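Local atomic coordinates of ferredoxin-thioredoxin reductase subunit A2, chloroplastic (Arabidopsis thaliana, PDB entry 7C2B), a protein that probably serves as the variable subunit of ferredoxin-thioredoxin reductase, the enzyme that passes electrons from reduced ferredoxin to thioredoxins. Residues B[33-44]-B[56-67]. Residues are numbered along the deposited sequence; the frame is centred on the assembly and turned at random.
Sequences KIGARVRVTVPL and ELMGMEGFIKDY
Ile-64 and Val-38 form the apolar centre, their side chains crossing at about a right angle with CD1 of Ile-64 3.7 Å from CG1 of Val-38. The long branch of Ile-64 lies beside its backbone N (chi1 -68°), which also carries CD1 to within 3.4 Å of Lys-33 O. At one end Ile-34 lays CD1 against the backbone N and CB of Tyr-67; at the other, Leu-44 and Leu-57 run side by side, while Val-40 brings CB to 3.3 Å from Leu-57 O. Branched aliphatic residues suit this buried face. The backbones pair antiparallel, Gly-62 and Val-38 exchanging both their hydrogen bonds, and Gly-35 and Gly-59 occupy type II turns at positive phi, where a side chain would strike the preceding carbonyl. Glu-56 closes the far end: its OE2 accepts from Leu-44 N (2.8 Å) and Met-58 N. On the opposite, more open face Arg-39 grips Glu-61 side-on, NE and NH2 both reaching OE2 (3.0 and 2.7 Å), with the guanidinium and carboxylate planes 62° apart; Arg-37 NH2 makes a salt bridge to OE1, so one carboxylate joins two arginines. Arg-39 NH1 pairs with Glu-108. A leucine in place of Arg-39 would probably leave Glu-61 OE2 and Glu-108 without their charged mate. Strand 37-40 lies between 61-67 and 107-109 in the SH3-like sheet, Val-38 and Val-40 touch Val-84 and Phe-86 of strand 82-90, and Tyr-67 OH bonds Asp-27 of helix 25-31.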
loop_
_atom_site.group_PDB
_atom_site.type_symbol
_atom_site.label_atom_id
_atom_site.label_comp_id
_atom_site.label_asym_id
_atom_site.label_seq_id
_atom_site.Cartn_x
_atom_site.Cartn_y
_atom_site.Cartn_z
ATOM N N LYS B 33 -25.546 3.303 6.661
ATOM C CA LYS B 33 -25.070 3.352 8.037
ATOM C C LYS B 33 -24.513 4.720 8.428
ATOM O O LYS B 33 -24.054 4.885 9.559
ATOM C CB LYS B 33 -23.999 2.279 8.264
ATOM C CG LYS B 33 -24.492 0.840 8.083
ATOM C CD LYS B 33 -23.399 -0.162 8.445
ATOM C CE LYS B 33 -23.840 -1.611 8.188
ATOM N NZ LYS B 33 -23.329 -2.127 6.884
ATOM N N ILE B 34 -24.526 5.699 7.528
ATOM C CA ILE B 34 -24.075 7.035 7.893
ATOM C C ILE B 34 -25.003 7.590 8.963
ATOM O O ILE B 34 -26.233 7.517 8.842
ATOM C CB ILE B 34 -24.016 7.931 6.651
ATOM C CG1 ILE B 34 -23.032 7.349 5.634
ATOM C CG2 ILE B 34 -23.624 9.348 7.022
ATOM C CD1 ILE B 34 -22.723 8.275 4.497
ATOM N N GLY B 35 -24.417 8.112 10.041
ATOM C CA GLY B 35 -25.165 8.525 11.200
ATOM C C GLY B 35 -25.311 7.474 12.280
ATOM O O GLY B 35 -25.673 7.819 13.407
ATOM N N ALA B 36 -25.021 6.208 11.985
ATOM C CA ALA B 36 -25.247 5.152 12.962
ATOM C C ALA B 36 -24.180 5.172 14.046
ATOM O O ALA B 36 -23.012 5.469 13.784
ATOM C CB ALA B 36 -25.259 3.782 12.283
ATOM N N ARG B 37 -24.583 4.840 15.267
ATOM C CA ARG B 37 -23.636 4.714 16.365
ATOM C C ARG B 37 -22.910 3.376 16.279
ATOM O O ARG B 37 -23.518 2.341 15.991
ATOM C CB ARG B 37 -24.357 4.845 17.706
ATOM C CG ARG B 37 -25.196 6.116 17.819
ATOM C CD ARG B 37 -25.836 6.255 19.191
ATOM N NE ARG B 37 -24.844 6.123 20.252
ATOM C CZ ARG B 37 -24.883 5.194 21.203
ATOM N NH1 ARG B 37 -25.878 4.311 21.234
ATOM N NH2 ARG B 37 -23.925 5.153 22.122
ATOM N N VAL B 38 -21.597 3.405 16.537
ATOM C CA VAL B 38 -20.735 2.239 16.395
ATOM C C VAL B 38 -19.806 2.156 17.598
ATOM O O VAL B 38 -19.515 3.154 18.262
ATOM C CB VAL B 38 -19.894 2.288 15.096
ATOM C CG1 VAL B 38 -20.796 2.210 13.858
ATOM C CG2 VAL B 38 -19.038 3.537 15.059
ATOM N N ARG B 39 -19.323 0.941 17.855
ATOM C CA ARG B 39 -18.327 0.667 18.884
ATOM C C ARG B 39 -17.140 -0.027 18.230
ATOM O O ARG B 39 -17.326 -0.959 17.441
ATOM C CB ARG B 39 -18.919 -0.219 19.991
ATOM C CG ARG B 39 -17.964 -0.563 21.132
ATOM C CD ARG B 39 -18.643 -1.454 22.179
ATOM N NE ARG B 39 -19.806 -0.801 22.780
ATOM C CZ ARG B 39 -21.070 -1.177 22.579
ATOM N NH1 ARG B 39 -21.344 -2.205 21.792
ATOM N NH2 ARG B 39 -22.061 -0.521 23.163
ATOM N N VAL B 40 -15.924 0.411 18.560
ATOM C CA VAL B 40 -14.738 -0.237 18.014
ATOM C C VAL B 40 -14.533 -1.569 18.717
ATOM O O VAL B 40 -14.539 -1.643 19.953
ATOM C CB VAL B 40 -13.500 0.664 18.165
ATOM C CG1 VAL B 40 -12.245 -0.066 17.703
ATOM C CG2 VAL B 40 -13.684 1.956 17.374
ATOM N N THR B 41 -14.327 -2.626 17.937
ATOM C CA THR B 41 -14.348 -3.985 18.466
ATOM C C THR B 41 -12.990 -4.669 18.448
ATOM O O THR B 41 -12.908 -5.855 18.794
ATOM C CB THR B 41 -15.355 -4.831 17.682
ATOM O OG1 THR B 41 -15.095 -4.697 16.282
ATOM C CG2 THR B 41 -16.762 -4.345 17.952
ATOM N N VAL B 42 -11.933 -3.964 18.054
ATOM C CA VAL B 42 -10.593 -4.537 17.934
ATOM C C VAL B 42 -9.593 -3.546 18.506
ATOM O O VAL B 42 -9.874 -2.344 18.597
ATOM C CB VAL B 42 -10.228 -4.859 16.470
ATOM C CG1 VAL B 42 -11.177 -5.919 15.878
ATOM C CG2 VAL B 42 -10.238 -3.584 15.632
ATOM N N PRO B 43 -8.415 -4.026 18.910
ATOM C CA PRO B 43 -7.356 -3.097 19.330
ATOM C C PRO B 43 -6.930 -2.213 18.171
ATOM O O PRO B 43 -6.719 -2.683 17.051
ATOM C CB PRO B 43 -6.218 -4.021 19.781
ATOM C CG PRO B 43 -6.888 -5.346 20.093
ATOM C CD PRO B 43 -8.038 -5.439 19.123
ATOM N N LEU B 44 -6.807 -0.919 18.448
ATOM C CA LEU B 44 -6.494 0.044 17.398
ATOM C C LEU B 44 -5.954 1.304 18.061
ATOM O O LEU B 44 -6.695 1.998 18.762
ATOM C CB LEU B 44 -7.733 0.346 16.561
ATOM C CG LEU B 44 -7.605 1.576 15.641
ATOM C CD1 LEU B 44 -6.432 1.424 14.679
ATOM C CD2 LEU B 44 -8.912 1.777 14.887
ATOM N N GLU B 56 -6.007 4.613 22.389
ATOM C CA GLU B 56 -6.494 3.264 22.133
ATOM C C GLU B 56 -7.997 3.339 21.891
ATOM O O GLU B 56 -8.746 3.806 22.756
ATOM C CB GLU B 56 -6.182 2.327 23.301
ATOM C CG GLU B 56 -6.899 0.957 23.201
ATOM C CD GLU B 56 -6.491 0.146 21.977
ATOM O OE1 GLU B 56 -5.300 -0.223 21.861
ATOM O OE2 GLU B 56 -7.362 -0.130 21.123
ATOM N N LEU B 57 -8.437 2.888 20.718
ATOM C CA LEU B 57 -9.834 3.077 20.346
ATOM C C LEU B 57 -10.738 1.924 20.762
ATOM O O LEU B 57 -11.963 2.089 20.743
ATOM C CB LEU B 57 -9.965 3.272 18.835
ATOM C CG LEU B 57 -9.413 4.610 18.335
ATOM C CD1 LEU B 57 -9.742 4.797 16.869
ATOM C CD2 LEU B 57 -9.977 5.764 19.166
ATOM N N MET B 58 -10.184 0.772 21.120
ATOM C CA MET B 58 -11.042 -0.386 21.364
ATOM C C MET B 58 -12.038 -0.085 22.473
ATOM O O MET B 58 -11.669 0.408 23.545
ATOM C CB MET B 58 -10.219 -1.613 21.733
ATOM C CG MET B 58 -11.119 -2.821 21.994
ATOM S SD MET B 58 -10.174 -4.320 21.952
ATOM C CE MET B 58 -11.501 -5.537 22.081
ATOM N N GLY B 59 -13.312 -0.348 22.200
ATOM C CA GLY B 59 -14.357 -0.077 23.160
ATOM C C GLY B 59 -14.936 1.317 23.104
ATOM O O GLY B 59 -15.978 1.558 23.721
ATOM N N MET B 60 -14.303 2.247 22.395
ATOM C CA MET B 60 -14.854 3.587 22.279
ATOM C C MET B 60 -16.051 3.589 21.337
ATOM O O MET B 60 -16.117 2.819 20.376
ATOM C CB MET B 60 -13.789 4.566 21.790
ATOM C CG MET B 60 -12.706 4.771 22.827
ATOM S SD MET B 60 -11.542 6.072 22.425
ATOM C CE MET B 60 -12.664 7.443 22.126
ATOM N N GLU B 61 -17.001 4.468 21.625
ATOM C CA GLU B 61 -18.222 4.581 20.848
ATOM C C GLU B 61 -18.267 5.925 20.138
ATOM O O GLU B 61 -17.891 6.959 20.703
ATOM C CB GLU B 61 -19.445 4.401 21.750
ATOM C CG GLU B 61 -19.469 3.025 22.421
ATOM C CD GLU B 61 -20.621 2.862 23.387
ATOM O OE1 GLU B 61 -21.341 3.862 23.611
ATOM O OE2 GLU B 61 -20.808 1.738 23.914
ATOM N N GLY B 62 -18.712 5.899 18.888
ATOM C CA GLY B 62 -18.857 7.114 18.114
ATOM C C GLY B 62 -19.948 6.947 17.083
ATOM O O GLY B 62 -20.803 6.072 17.231
ATOM N N PHE B 63 -19.947 7.753 16.029
ATOM C CA PHE B 63 -20.943 7.559 14.991
ATOM C C PHE B 63 -20.305 7.748 13.630
ATOM O O PHE B 63 -19.321 8.476 13.478
ATOM C CB PHE B 63 -22.164 8.494 15.166
ATOM C CG PHE B 63 -21.902 9.944 14.862
ATOM C CD1 PHE B 63 -21.514 10.818 15.873
ATOM C CD2 PHE B 63 -22.103 10.451 13.585
ATOM C CE1 PHE B 63 -21.299 12.156 15.613
ATOM C CE2 PHE B 63 -21.889 11.787 13.309
ATOM C CZ PHE B 63 -21.479 12.650 14.329
ATOM N N ILE B 64 -20.874 7.071 12.637
ATOM C CA ILE B 64 -20.322 7.126 11.291
ATOM C C ILE B 64 -20.628 8.499 10.706
ATOM O O ILE B 64 -21.788 8.856 10.486
ATOM C CB ILE B 64 -20.868 6.001 10.411
ATOM C CG1 ILE B 64 -20.343 4.658 10.923
ATOM C CG2 ILE B 64 -20.495 6.239 8.951
ATOM C CD1 ILE B 64 -21.093 3.462 10.366
ATOM N N LYS B 65 -19.575 9.272 10.462
ATOM C CA LYS B 65 -19.700 10.601 9.881
ATOM C C LYS B 65 -19.865 10.530 8.373
ATOM O O LYS B 65 -20.651 11.284 7.791
ATOM C CB LYS B 65 -18.464 11.429 10.239
ATOM C CG LYS B 65 -18.543 12.907 9.860
ATOM C CD LYS B 65 -19.373 13.676 10.888
ATOM C CE LYS B 65 -19.408 15.169 10.564
ATOM N NZ LYS B 65 -20.195 15.933 11.568
ATOM N N ASP B 66 -19.122 9.640 7.727
ATOM C CA ASP B 66 -19.176 9.534 6.281
ATOM C C ASP B 66 -18.736 8.141 5.878
ATOM O O ASP B 66 -18.053 7.436 6.628
ATOM C CB ASP B 66 -18.293 10.583 5.591
ATOM C CG ASP B 66 -18.869 11.042 4.256
ATOM O OD1 ASP B 66 -19.801 10.379 3.746
ATOM O OD2 ASP B 66 -18.401 12.072 3.721
ATOM N N TYR B 67 -19.166 7.754 4.686
ATOM C CA TYR B 67 -18.644 6.594 3.984
ATOM C C TYR B 67 -18.263 7.075 2.600
ATOM O O TYR B 67 -19.129 7.504 1.834
ATOM C CB TYR B 67 -19.687 5.485 3.901
ATOM C CG TYR B 67 -19.233 4.267 3.143
ATOM C CD1 TYR B 67 -18.438 3.305 3.759
ATOM C CD2 TYR B 67 -19.625 4.057 1.827
ATOM C CE1 TYR B 67 -18.033 2.163 3.076
ATOM C CE2 TYR B 67 -19.230 2.924 1.132
ATOM C CZ TYR B 67 -18.435 1.977 1.761
ATOM O OH TYR B 67 -18.047 0.848 1.071
#